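Local coordinates for protein sugar isomerase (Sinorhizobium meliloti, PDB 3QC0) that binds zinc in a TIM barrel of the xylose isomerase-like family and probably interconverts sugars as an isomerase, at residues Thr33-Arg39 with Lys60-Arg66; Leu7-Thr13 with Ala244-Phe250; Leu162-Glu166 with Arg193-Ala199; Ala117-Val121 with Cys154-Gln160. All blocks are in the same frame, centred on the assembly; numbering follows the deposited sequence.

The chain starts on strand 7-10, and interaction 2 is the last contact to be completed: its partner, strand 245-247, lies more than 230 residues on, so the other three nest inside the loop it closes. Interaction 1 comes first within that loop, joining strands 34-36 and 60-68 across an intervening helical excursion. Interactions 4 and 3 follow in series and cross none of the others; both use helix 158-168, which meets helix 114-135 in one and helix 187-196 in the other. Interactions 1 and 2 touch through T62 with E246 and W38 with N10, whereas 3 and 4 join through R193 and G159 on the outer layer.

Interaction 1 of 4, residues Thr33-Arg39 with Lys60-Arg66; sequences TAIAPWR and KLTGLCR
Two neighbouring parallel strands of the TIM barrel, 34-36 and 60-68, pair here, and W38 and C65 carry the pairing on toward the zinc pocket. After K60 N bonds T33 O, I35 takes both roles: its N gives a hydrogen bond to K60 O and its O receives one from T62 N. The register then slips by a residue, and a second bridge forms around W38, where C65 N points at P37 O with an almost straight N-H (177°) at 3.0 Å. R39 N returns a bond to C65 O at 2.8 Å.

The indole of W38 lies with one face on C65, CB standing 3.5 Å from the centroid of the five-membered ring as a CH-pi contact and SG farther off, also over that face. With CG anti to the carbonyl carbon (chi1 -70°), the ring lies over C65 and extends to R66, its CZ3 within 3.5 Å of R66 NE, the ring and guanidinium planes 45° apart. On the side of the sheet to which I35 and L61 point, P37 CD presses on L61 CD2 at 3.5 Å, a tight pair. An alanine in place of W38 would probably leave C65 CB without its aromatic cover and N10 OD1 without the indole N-H. Together the face contact with C65 and the NE1 bond to N10 fix the ring's rotation beside the zinc ligand E248.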
loop_
_atom_site.group_PDB
_atom_site.type_symbol
_atom_site.label_atom_id
_atom_site.label_comp_id
_atom_site.label_asym_id
_atom_site.label_seq_id
_atom_site.Cartn_x
_atom_site.Cartn_y
_atom_site.Cartn_z
ATOM N N THR A 33 5.818 23.753 21.283
ATOM C CA THR A 33 4.834 23.614 22.370
ATOM C C THR A 33 3.679 22.648 22.093
ATOM O O THR A 33 2.617 22.718 22.742
ATOM C CB THR A 33 4.232 24.987 22.755
ATOM O OG1 THR A 33 3.620 25.581 21.605
ATOM C CG2 THR A 33 5.318 25.931 23.335
ATOM N N ALA A 34 3.866 21.766 21.115
ATOM C CA ALA A 34 2.857 20.773 20.823
ATOM C C ALA A 34 3.569 19.444 20.609
ATOM O O ALA A 34 4.624 19.393 19.980
ATOM C CB ALA A 34 2.094 21.167 19.559
ATOM N N ILE A 35 2.975 18.385 21.147
ATOM C CA ILE A 35 3.514 17.041 21.109
ATOM C C ILE A 35 2.377 16.066 20.813
ATOM O O ILE A 35 1.198 16.403 20.933
ATOM C CB ILE A 35 4.240 16.647 22.435
ATOM C CG1 ILE A 35 3.298 16.729 23.661
ATOM C CG2 ILE A 35 5.460 17.562 22.654
ATOM C CD1 ILE A 35 3.776 15.892 24.816
ATOM N N ALA A 36 2.760 14.846 20.466
ATOM C CA ALA A 36 1.841 13.713 20.447
ATOM C C ALA A 36 2.556 12.536 21.081
ATOM O O ALA A 36 3.394 11.889 20.447
ATOM C CB ALA A 36 1.380 13.401 19.010
ATOM N N PRO A 37 2.282 12.281 22.373
ATOM C CA PRO A 37 2.879 11.147 23.024
ATOM C C PRO A 37 2.119 9.854 22.768
ATOM O O PRO A 37 0.976 9.872 22.292
ATOM C CB PRO A 37 2.774 11.507 24.495
ATOM C CG PRO A 37 1.434 12.198 24.577
ATOM C CD PRO A 37 1.326 12.978 23.254
ATOM N N TRP A 38 2.779 8.754 23.113
ATOM C CA TRP A 38 2.195 7.449 23.046
ATOM C C TRP A 38 1.809 6.944 24.424
ATOM O O TRP A 38 2.405 7.339 25.457
ATOM C CB TRP A 38 3.171 6.474 22.379
ATOM C CG TRP A 38 3.362 6.734 20.929
ATOM C CD1 TRP A 38 3.769 7.888 20.337
ATOM C CD2 TRP A 38 3.089 5.820 19.855
ATOM N NE1 TRP A 38 3.783 7.746 18.972
ATOM C CE2 TRP A 38 3.373 6.484 18.664
ATOM C CE3 TRP A 38 2.667 4.495 19.804
ATOM C CZ2 TRP A 38 3.261 5.868 17.422
ATOM C CZ3 TRP A 38 2.538 3.892 18.552
ATOM C CH2 TRP A 38 2.806 4.588 17.399
ATOM N N ARG A 39 0.850 6.031 24.464
ATOM C CA ARG A 39 0.296 5.590 25.739
ATOM C C ARG A 39 1.326 4.892 26.617
ATOM O O ARG A 39 1.271 5.023 27.844
ATOM C CB ARG A 39 -0.890 4.677 25.499
ATOM C CG ARG A 39 -2.076 5.440 24.881
ATOM C CD ARG A 39 -3.181 4.508 24.561
ATOM N NE ARG A 39 -3.828 3.960 25.729
ATOM C CZ ARG A 39 -4.581 2.860 25.735
ATOM N NH1 ARG A 39 -4.731 2.141 24.621
ATOM N NH2 ARG A 39 -5.170 2.454 26.799
ATOM N N LYS A 60 0.102 21.796 23.948
ATOM C CA LYS A 60 -0.968 21.221 23.127
ATOM C C LYS A 60 -0.579 19.780 22.823
ATOM O O LYS A 60 0.598 19.484 22.606
ATOM C CB LYS A 60 -1.141 22.016 21.829
ATOM C CG LYS A 60 -1.888 21.251 20.735
ATOM C CD LYS A 60 -2.083 22.084 19.466
ATOM C CE LYS A 60 -3.148 23.169 19.629
ATOM N NZ LYS A 60 -4.455 22.674 20.128
ATOM N N LEU A 61 -1.551 18.879 22.849
ATOM C CA LEU A 61 -1.370 17.529 22.317
ATOM C C LEU A 61 -2.134 17.441 21.001
ATOM O O LEU A 61 -3.360 17.570 20.976
ATOM C CB LEU A 61 -1.866 16.460 23.273
ATOM C CG LEU A 61 -0.793 15.870 24.193
ATOM C CD1 LEU A 61 -0.264 16.894 25.193
ATOM C CD2 LEU A 61 -1.309 14.601 24.878
ATOM N N THR A 62 -1.408 17.274 19.903
ATOM C CA THR A 62 -2.089 17.142 18.602
ATOM C C THR A 62 -2.777 15.777 18.479
ATOM O O THR A 62 -3.655 15.591 17.624
ATOM C CB THR A 62 -1.105 17.389 17.425
ATOM O OG1 THR A 62 0.095 16.639 17.637
ATOM C CG2 THR A 62 -0.798 18.894 17.303
ATOM N N GLY A 63 -2.353 14.827 19.309
ATOM C CA GLY A 63 -2.965 13.522 19.400
ATOM C C GLY A 63 -2.431 12.754 20.593
ATOM O O GLY A 63 -1.392 13.142 21.162
ATOM N N LEU A 64 -3.133 11.686 20.958
ATOM C CA LEU A 64 -2.576 10.622 21.801
ATOM C C LEU A 64 -2.562 9.359 20.930
ATOM O O LEU A 64 -3.583 9.000 20.322
ATOM C CB LEU A 64 -3.420 10.384 23.049
ATOM C CG LEU A 64 -2.985 9.247 23.971
ATOM C CD1 LEU A 64 -1.570 9.492 24.582
ATOM C CD2 LEU A 64 -4.031 9.009 25.085
ATOM N N CYS A 65 -1.408 8.701 20.879
ATOM C CA CYS A 65 -1.256 7.466 20.119
ATOM C C CYS A 65 -1.197 6.256 21.041
ATOM O O CYS A 65 -0.275 6.175 21.882
ATOM C CB CYS A 65 0.015 7.494 19.299
ATOM S SG CYS A 65 -0.001 8.648 17.945
ATOM N N ARG A 66 -2.101 5.281 20.943
ATOM C CA ARG A 66 -3.256 5.240 20.051
ATOM C C ARG A 66 -4.273 4.285 20.627
ATOM O O ARG A 66 -3.953 3.380 21.403
ATOM C CB ARG A 66 -2.859 4.772 18.613
ATOM C CG ARG A 66 -2.348 3.338 18.465
ATOM C CD ARG A 66 -0.979 3.129 18.940
ATOM N NE ARG A 66 -0.324 1.937 18.378
ATOM C CZ ARG A 66 0.105 0.869 19.011
ATOM N NH1 ARG A 66 0.051 0.724 20.349
ATOM N NH2 ARG A 66 0.687 -0.079 18.260
#

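Interaction 2 of 4, residues Leu7-Thr13 with Ala244-Phe250; sequences LSINLAT and AQEVEIF
N10 lays its carboxamide against the carboxylate of E248, the two planes stacked 30° apart, while its ND2 turns to E246 and gives OE2 a hydrogen bond of 2.8 Å, nearly straight at 169°. That oxygen is met on its anti side, somewhat out of the carboxylate plane; the other oxygen of E246, OE1, bonds T62 OG1. N10 CG trans to the backbone N (chi1 -179°) sends the amide across the strand pair, and OD1 accepts from A12 N in an Asx turn.

T13 OG1 sits 2.9 Å from V247 O and receives the N-H of I249 at 3.0 Å, which fastens the 3-10 turn to the chain just beyond the strand. On the other face of the sheet, L7 CD1 packs against V247 CG2 at 3.5 Å and I9 CD1 lies alongside V247. A12 CB meets F250 at the ring edge, near CE1. Between the backbones, S8 N bonds Q245 O and V247 N bonds S8 O. This is the parallel pairing of first and last strands that closes a TIM barrel, ending at E248, whose OE1 binds zinc together with E142, D177 and H204.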
loop_
_atom_site.group_PDB
_atom_site.type_symbol
_atom_site.label_atom_id
_atom_site.label_comp_id
_atom_site.label_asym_id
_atom_site.label_seq_id
_atom_site.Cartn_x
_atom_site.Cartn_y
_atom_site.Cartn_z
ATOM N N LEU A 7 4.146 23.625 14.519
ATOM C CA LEU A 7 4.904 22.378 14.550
ATOM C C LEU A 7 4.612 21.598 15.841
ATOM O O LEU A 7 4.676 22.141 16.949
ATOM C CB LEU A 7 6.408 22.644 14.437
ATOM C CG LEU A 7 7.345 21.434 14.393
ATOM C CD1 LEU A 7 6.960 20.495 13.209
ATOM C CD2 LEU A 7 8.807 21.867 14.305
ATOM N N SER A 8 4.325 20.310 15.701
ATOM C CA SER A 8 4.185 19.369 16.799
ATOM C C SER A 8 5.162 18.228 16.575
ATOM O O SER A 8 5.452 17.877 15.413
ATOM C CB SER A 8 2.732 18.864 16.841
ATOM O OG SER A 8 2.540 17.941 17.883
ATOM N N ILE A 9 5.654 17.615 17.641
ATOM C CA ILE A 9 6.512 16.434 17.536
ATOM C C ILE A 9 5.777 15.238 18.134
ATOM O O ILE A 9 5.421 15.216 19.308
ATOM C CB ILE A 9 7.875 16.621 18.245
ATOM C CG1 ILE A 9 8.624 17.840 17.678
ATOM C CG2 ILE A 9 8.716 15.332 18.178
ATOM C CD1 ILE A 9 9.126 17.748 16.252
ATOM N N ASN A 10 5.507 14.235 17.297
ATOM C CA ASN A 10 5.047 12.954 17.787
ATOM C C ASN A 10 6.270 12.319 18.438
ATOM O O ASN A 10 7.330 12.232 17.821
ATOM C CB ASN A 10 4.475 12.114 16.640
ATOM C CG ASN A 10 3.960 10.810 17.087
ATOM O OD1 ASN A 10 4.720 9.975 17.628
ATOM N ND2 ASN A 10 2.680 10.531 16.745
ATOM N N LEU A 11 6.148 11.910 19.700
ATOM C CA LEU A 11 7.316 11.502 20.459
ATOM C C LEU A 11 7.904 10.185 20.007
ATOM O O LEU A 11 8.982 9.811 20.409
ATOM C CB LEU A 11 6.967 11.459 21.947
ATOM C CG LEU A 11 6.491 12.796 22.527
ATOM C CD1 LEU A 11 6.406 12.734 24.090
ATOM C CD2 LEU A 11 7.331 13.990 22.087
ATOM N N ALA A 12 7.244 9.489 19.073
ATOM C CA ALA A 12 7.910 8.351 18.443
ATOM C C ALA A 12 9.193 8.791 17.749
ATOM O O ALA A 12 10.138 8.021 17.625
ATOM C CB ALA A 12 6.992 7.677 17.424
ATOM N N THR A 13 9.219 10.027 17.291
ATOM C CA THR A 13 10.359 10.562 16.545
ATOM C C THR A 13 11.673 10.482 17.318
ATOM O O THR A 13 12.737 10.279 16.717
ATOM C CB THR A 13 10.057 11.999 16.101
ATOM O OG1 THR A 13 8.927 11.947 15.228
ATOM C CG2 THR A 13 11.215 12.665 15.326
ATOM N N ALA A 244 -1.480 22.215 13.751
ATOM C CA ALA A 244 -0.068 21.980 13.667
ATOM C C ALA A 244 0.214 20.721 12.855
ATOM O O ALA A 244 -0.597 19.787 12.803
ATOM C CB ALA A 244 0.542 21.840 15.047
ATOM N N GLN A 245 1.380 20.718 12.234
ATOM C CA GLN A 245 1.853 19.552 11.519
ATOM C C GLN A 245 2.674 18.757 12.506
ATOM O O GLN A 245 3.592 19.311 13.125
ATOM C CB GLN A 245 2.697 19.970 10.314
ATOM C CG GLN A 245 1.911 20.772 9.304
ATOM C CD GLN A 245 2.776 21.255 8.147
ATOM O OE1 GLN A 245 3.423 20.456 7.483
ATOM N NE2 GLN A 245 2.792 22.551 7.908
ATOM N N GLU A 246 2.338 17.473 12.649
ATOM C CA GLU A 246 2.908 16.603 13.656
ATOM C C GLU A 246 3.955 15.673 13.043
ATOM O O GLU A 246 3.610 14.821 12.191
ATOM C CB GLU A 246 1.762 15.805 14.291
ATOM C CG GLU A 246 2.196 14.805 15.351
ATOM C CD GLU A 246 1.056 13.945 15.795
ATOM O OE1 GLU A 246 -0.002 14.505 16.167
ATOM O OE2 GLU A 246 1.205 12.710 15.774
ATOM N N VAL A 247 5.214 15.859 13.405
ATOM C CA VAL A 247 6.310 15.052 12.904
ATOM C C VAL A 247 6.355 13.687 13.547
ATOM O O VAL A 247 6.571 13.529 14.735
ATOM C CB VAL A 247 7.657 15.709 13.093
ATOM C CG1 VAL A 247 8.781 14.785 12.593
ATOM C CG2 VAL A 247 7.635 17.109 12.425
ATOM N N GLU A 248 6.135 12.673 12.723
ATOM C CA GLU A 248 6.082 11.303 13.196
ATOM C C GLU A 248 6.995 10.461 12.323
ATOM O O GLU A 248 6.669 10.087 11.198
ATOM C CB GLU A 248 4.644 10.765 13.173
ATOM C CG GLU A 248 4.526 9.364 13.727
ATOM C CD GLU A 248 3.133 8.838 13.670
ATOM O OE1 GLU A 248 2.407 9.230 12.767
ATOM O OE2 GLU A 248 2.755 8.067 14.573
ATOM N N ILE A 249 8.191 10.214 12.835
ATOM C CA ILE A 249 9.240 9.476 12.147
ATOM C C ILE A 249 9.640 8.241 12.955
ATOM O O ILE A 249 10.016 8.346 14.117
ATOM C CB ILE A 249 10.499 10.354 11.908
ATOM C CG1 ILE A 249 10.137 11.550 11.027
ATOM C CG2 ILE A 249 11.631 9.511 11.265
ATOM C CD1 ILE A 249 11.185 12.680 10.924
ATOM N N PHE A 250 9.563 7.075 12.335
ATOM C CA PHE A 250 10.108 5.827 12.845
ATOM C C PHE A 250 11.346 5.513 11.999
ATOM O O PHE A 250 11.205 5.223 10.810
ATOM C CB PHE A 250 9.118 4.641 12.735
ATOM C CG PHE A 250 7.699 4.920 13.204
ATOM C CD1 PHE A 250 7.397 5.852 14.167
ATOM C CD2 PHE A 250 6.659 4.154 12.705
ATOM C CE1 PHE A 250 6.069 6.076 14.565
ATOM C CE2 PHE A 250 5.345 4.372 13.108
ATOM C CZ PHE A 250 5.050 5.357 14.031
#

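Interaction 3 of 4, residues Leu162-Glu166 with Arg193-Ala199; sequences LDICE and RAGKMKA
R193 runs out almost fully extended, CG trans to the backbone N (chi1 -179°), an extension that brings its guanidinium to helix 158-168, where D163 and E166 each have CG anti to the carbonyl carbon and turn their carboxylates to meet it. NH2 takes both acids: D163 OD1 at 2.7 Å, through that oxygen's anti lone pair, and E166 OE1 at 2.9 Å, close to the guanidinium plane but well above the plane of the E166 carboxylate. The D163 and R193 planes stand 54° apart; NH1 adds a weak bond to D163 OD1. NE is served by a water at 2.9 Å, which also gives E166 OE2 a weak bond, while NH1 has further partners in Q190 and the carbonyl of G159. E166 makes its contacts in one of two conformers, so they are less certain than the D163 bridge.

L162 CB packs over the centre of one guanidinium face, 3.6 Å from NH1, and the cation is braced by carbon as well as gripped at its edge. L162 CD2 touches A194 CB (3.8 Å) and A199 CB (3.9 Å). Selenomethionine M197, bent at chi3, puts its CE 3.4 Å from E166 CG in that conformer and also near C165 CB. A methionine at R193 would probably leave the carboxylates of D163 and E166 near each other without the cation between them.

After helix 187-196 the chain leaves through a Schellman motif at K198. Packing of neighbouring helices, here 158-168 and 187-196, with salt bridges toward the exposed side, belongs to the outer helical layer of the TIM barrel.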
loop_
_atom_site.group_PDB
_atom_site.type_symbol
_atom_site.label_atom_id
_atom_site.label_comp_id
_atom_site.label_asym_id
_atom_site.label_seq_id
_atom_site.Cartn_x
_atom_site.Cartn_y
_atom_site.Cartn_z
ATOM N N LEU A 162 -13.267 8.205 5.619
ATOM C CA LEU A 162 -14.372 9.176 5.553
ATOM C C LEU A 162 -15.741 8.508 5.419
ATOM O O LEU A 162 -16.724 8.982 5.990
ATOM C CB LEU A 162 -14.114 10.192 4.437
ATOM C CG LEU A 162 -12.885 11.098 4.649
ATOM C CD1 LEU A 162 -12.543 11.894 3.375
ATOM C CD2 LEU A 162 -13.122 12.069 5.856
ATOM N N ASP A 163 -15.834 7.413 4.676
ATOM C CA ASP A 163 -17.066 6.623 4.614
ATOM C C ASP A 163 -17.501 6.184 6.012
ATOM O O ASP A 163 -18.689 6.252 6.366
ATOM C CB ASP A 163 -16.907 5.379 3.747
ATOM C CG ASP A 163 -16.849 5.682 2.254
ATOM O OD1 ASP A 163 -17.105 6.824 1.787
ATOM O OD2 ASP A 163 -16.498 4.710 1.521
ATOM N N ILE A 164 -16.543 5.769 6.835
ATOM C CA ILE A 164 -16.874 5.360 8.177
ATOM C C ILE A 164 -17.334 6.569 8.994
ATOM O O ILE A 164 -18.280 6.441 9.752
ATOM C CB ILE A 164 -15.671 4.656 8.865
ATOM C CG1 ILE A 164 -15.274 3.379 8.090
ATOM C CG2 ILE A 164 -15.944 4.402 10.373
ATOM C CD1 ILE A 164 -13.930 2.763 8.502
ATOM N N CYS A 165 -16.655 7.709 8.863
ATOM C CA CYS A 165 -17.041 8.957 9.550
ATOM C C CYS A 165 -18.460 9.305 9.190
ATOM O O CYS A 165 -19.242 9.683 10.058
ATOM C CB CYS A 165 -16.095 10.093 9.227
ATOM S SG CYS A 165 -14.470 9.947 9.926
ATOM N N GLU A 166 -18.814 9.181 7.917
ATOM C CA GLU A 166 -20.197 9.509 7.517
ATOM C C GLU A 166 -21.214 8.569 8.124
ATOM O O GLU A 166 -22.356 8.996 8.459
ATOM C CB GLU A 166 -20.328 9.494 5.996
ATOM C CG GLU A 166 -19.645 10.639 5.338
ATOM C CD GLU A 166 -20.158 10.878 3.924
ATOM O OE1 GLU A 166 -19.962 10.012 3.040
ATOM O OE2 GLU A 166 -20.773 11.939 3.701
ATOM N N ARG A 193 -13.001 16.501 0.274
ATOM C CA ARG A 193 -14.161 15.861 0.899
ATOM C C ARG A 193 -14.095 15.921 2.428
ATOM O O ARG A 193 -15.093 16.300 3.081
ATOM C CB ARG A 193 -14.291 14.409 0.452
ATOM C CG ARG A 193 -15.480 13.668 1.020
ATOM C CD ARG A 193 -15.448 12.238 0.572
ATOM N NE ARG A 193 -16.383 11.422 1.281
ATOM C CZ ARG A 193 -16.258 10.135 1.566
ATOM N NH1 ARG A 193 -15.201 9.446 1.138
ATOM N NH2 ARG A 193 -17.226 9.527 2.229
ATOM N N ALA A 194 -12.931 15.606 2.995
ATOM C CA ALA A 194 -12.705 15.663 4.437
ATOM C C ALA A 194 -12.999 17.071 4.961
ATOM O O ALA A 194 -13.573 17.235 6.055
ATOM C CB ALA A 194 -11.271 15.271 4.789
ATOM N N GLY A 195 -12.561 18.070 4.201
ATOM C CA GLY A 195 -12.762 19.464 4.595
ATOM C C GLY A 195 -14.236 19.804 4.601
ATOM O O GLY A 195 -14.726 20.485 5.534
ATOM N N LYS A 196 -14.967 19.383 3.575
ATOM C CA LYS A 196 -16.425 19.630 3.525
ATOM C C LYS A 196 -17.187 18.973 4.679
ATOM O O LYS A 196 -18.194 19.498 5.175
ATOM C CB LYS A 196 -17.054 19.141 2.216
ATOM C CG LYS A 196 -16.575 19.869 0.958
ATOM C CD LYS A 196 -17.172 19.149 -0.269
ATOM C CE LYS A 196 -16.566 19.564 -1.584
ATOM N NZ LYS A 196 -17.360 18.929 -2.700
HETATM N N MSE A 197 -16.720 17.812 5.093
HETATM C CA MSE A 197 -17.231 17.107 6.258
HETATM C C MSE A 197 -16.767 17.695 7.601
HETATM O O MSE A 197 -17.166 17.200 8.650
HETATM C CB MSE A 197 -16.789 15.623 6.188
HETATM C CG MSE A 197 -17.507 14.885 5.036
HETATM SE SE MSE A 197 -16.902 13.116 4.712
HETATM C CE MSE A 197 -17.095 12.558 6.573
ATOM N N LYS A 198 -15.865 18.665 7.576
ATOM C CA LYS A 198 -15.240 19.208 8.806
ATOM C C LYS A 198 -14.600 18.082 9.632
ATOM O O LYS A 198 -14.651 18.084 10.862
ATOM C CB LYS A 198 -16.253 20.082 9.611
ATOM C CG LYS A 198 -16.681 21.265 8.781
ATOM C CD LYS A 198 -17.126 22.471 9.651
ATOM C CE LYS A 198 -18.417 22.233 10.333
ATOM N NZ LYS A 198 -18.987 23.579 10.892
ATOM N N ALA A 199 -14.000 17.112 8.925
ATOM C CA ALA A 199 -13.540 15.878 9.563
ATOM C C ALA A 199 -12.041 15.854 9.851
ATOM O O ALA A 199 -11.598 14.898 10.445
ATOM C CB ALA A 199 -13.920 14.638 8.665
HETATM O O HOH W 1 -18.978 12.765 1.417
#

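Interaction 4 of 4, residues Ala117-Val121 with Cys154-Gln160; sequences ARRMV and CVNTLGQ
R118 reaches from helix 114-135 of the TIM barrel's outer layer to the loop that leads into helix 158-168, and the close-fitting part of the contact is built around its guanidinium. NE points almost straight (171°) at C154 O, 2.7 Å away and in the carbonyl plane. NH2 bonds N156 OD1 at 3.1 Å on a lone pair, and reaches C154 O only weakly; N156 ND2 bonds the A153 carbonyl, which orients the amide. Both acceptors lie at the edge of the guanidinium, while the amide of Q160 stands nearly perpendicular to it, 87° between the planes.

C154 O is gripped twice, since Q160 NE2 gives it a second bond of 3.2 Å. Q160 OE1 accepts from N156 N, so this one amide ties down the turn that presents C154 to the arginine. At the head of the helix, T157 OG1 takes the N-H of Q160 as N-cap.

The apolar part is held by van der Waals contact alone. C154 SG, placed between the backbone N and the carbonyl carbon by chi1 66°, lies 3.7 Å from V121 CG2 and 4.0 Å from A117 CB, and V121 also meets V155. The open side is at R119, an exposed residue turned off this contact. The buried arginine is also part of the dimer interface: P185 of the second subunit packs on it, and its NH2 gives a hydrogen bond to the carbonyl oxygen of W183 in that subunit.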
loop_
_atom_site.group_PDB
_atom_site.type_symbol
_atom_site.label_atom_id
_atom_site.label_comp_id
_atom_site.label_asym_id
_atom_site.label_seq_id
_atom_site.Cartn_x
_atom_site.Cartn_y
_atom_site.Cartn_z
ATOM N N ALA A 117 -13.641 -7.929 9.145
ATOM C CA ALA A 117 -12.723 -7.164 10.024
ATOM C C ALA A 117 -13.104 -5.682 9.979
ATOM O O ALA A 117 -13.128 -4.984 10.974
ATOM C CB ALA A 117 -11.261 -7.374 9.602
ATOM N N ARG A 118 -13.374 -5.176 8.798
ATOM C CA ARG A 118 -13.736 -3.773 8.648
ATOM C C ARG A 118 -15.074 -3.461 9.314
ATOM O O ARG A 118 -15.197 -2.408 9.944
ATOM C CB ARG A 118 -13.715 -3.406 7.165
ATOM C CG ARG A 118 -12.277 -3.336 6.668
ATOM C CD ARG A 118 -12.134 -3.369 5.155
ATOM N NE ARG A 118 -10.754 -3.081 4.834
ATOM C CZ ARG A 118 -10.118 -3.406 3.721
ATOM N NH1 ARG A 118 -10.783 -3.926 2.716
ATOM N NH2 ARG A 118 -8.832 -3.125 3.593
ATOM N N ARG A 119 -16.043 -4.380 9.209
ATOM C CA ARG A 119 -17.295 -4.201 9.958
ATOM C C ARG A 119 -17.021 -4.131 11.467
ATOM O O ARG A 119 -17.651 -3.345 12.191
ATOM C CB ARG A 119 -18.304 -5.302 9.672
ATOM C CG ARG A 119 -18.872 -5.225 8.276
ATOM C CD ARG A 119 -20.075 -6.139 8.089
ATOM N NE ARG A 119 -19.763 -7.553 8.309
ATOM C CZ ARG A 119 -19.338 -8.396 7.363
ATOM N NH1 ARG A 119 -19.124 -7.988 6.127
ATOM N NH2 ARG A 119 -19.117 -9.662 7.676
HETATM N N MSE A 120 -16.118 -4.951 11.967
HETATM C CA MSE A 120 -15.753 -4.924 13.420
HETATM C C MSE A 120 -15.136 -3.616 13.806
HETATM O O MSE A 120 -15.359 -3.137 14.906
HETATM C CB MSE A 120 -14.809 -6.051 13.767
HETATM C CG MSE A 120 -15.364 -7.450 13.604
HETATM SE SE MSE A 120 -14.040 -8.803 13.844
HETATM C CE MSE A 120 -15.108 -10.360 13.497
ATOM N N VAL A 121 -14.370 -2.999 12.916
ATOM C CA VAL A 121 -13.848 -1.633 13.132
ATOM C C VAL A 121 -14.956 -0.613 13.284
ATOM O O VAL A 121 -14.994 0.142 14.232
ATOM C CB VAL A 121 -12.844 -1.217 12.011
ATOM C CG1 VAL A 121 -12.443 0.235 12.161
ATOM C CG2 VAL A 121 -11.583 -2.163 12.048
ATOM N N CYS A 154 -6.848 -2.276 9.076
ATOM C CA CYS A 154 -7.584 -2.545 7.850
ATOM C C CYS A 154 -8.467 -1.365 7.403
ATOM O O CYS A 154 -9.301 -1.538 6.543
ATOM C CB CYS A 154 -8.397 -3.824 8.017
ATOM S SG CYS A 154 -9.731 -3.697 9.278
ATOM N N VAL A 155 -8.172 -0.171 7.890
ATOM C CA VAL A 155 -8.706 1.083 7.303
ATOM C C VAL A 155 -7.495 1.654 6.568
ATOM O O VAL A 155 -6.497 2.016 7.186
ATOM C CB VAL A 155 -9.247 2.077 8.310
ATOM C CG1 VAL A 155 -9.665 3.404 7.581
ATOM C CG2 VAL A 155 -10.430 1.455 9.093
ATOM N N ASN A 156 -7.566 1.591 5.226
ATOM C CA ASN A 156 -6.408 1.800 4.374
ATOM C C ASN A 156 -6.475 2.893 3.334
ATOM O O ASN A 156 -5.504 3.073 2.590
ATOM C CB ASN A 156 -6.074 0.478 3.689
ATOM C CG ASN A 156 -5.779 -0.598 4.698
ATOM O OD1 ASN A 156 -6.562 -1.535 4.869
ATOM N ND2 ASN A 156 -4.672 -0.423 5.446
ATOM N N THR A 157 -7.607 3.605 3.230
ATOM C CA THR A 157 -7.691 4.769 2.343
ATOM C C THR A 157 -8.428 5.888 3.075
ATOM O O THR A 157 -9.290 5.636 3.943
ATOM C CB THR A 157 -8.393 4.475 1.007
ATOM O OG1 THR A 157 -9.805 4.328 1.227
ATOM C CG2 THR A 157 -7.709 3.252 0.275
ATOM N N LEU A 158 -8.083 7.119 2.738
ATOM C CA LEU A 158 -8.803 8.246 3.306
ATOM C C LEU A 158 -10.286 8.187 2.924
ATOM O O LEU A 158 -11.139 8.511 3.757
ATOM C CB LEU A 158 -8.151 9.545 2.870
ATOM C CG LEU A 158 -8.752 10.840 3.391
ATOM C CD1 LEU A 158 -8.796 10.881 4.927
ATOM C CD2 LEU A 158 -7.905 12.019 2.821
ATOM N N GLY A 159 -10.620 7.789 1.696
ATOM C CA GLY A 159 -11.995 7.643 1.293
ATOM C C GLY A 159 -12.785 6.672 2.163
ATOM O O GLY A 159 -13.900 6.938 2.552
ATOM N N GLN A 160 -12.175 5.539 2.484
ATOM C CA GLN A 160 -12.791 4.563 3.331
ATOM C C GLN A 160 -12.956 5.140 4.738
ATOM O O GLN A 160 -13.988 4.941 5.370
ATOM C CB GLN A 160 -11.940 3.296 3.340
ATOM C CG GLN A 160 -12.429 2.226 4.297
ATOM C CD GLN A 160 -11.367 1.176 4.597
ATOM O OE1 GLN A 160 -10.191 1.392 4.299
ATOM N NE2 GLN A 160 -11.774 0.076 5.240
#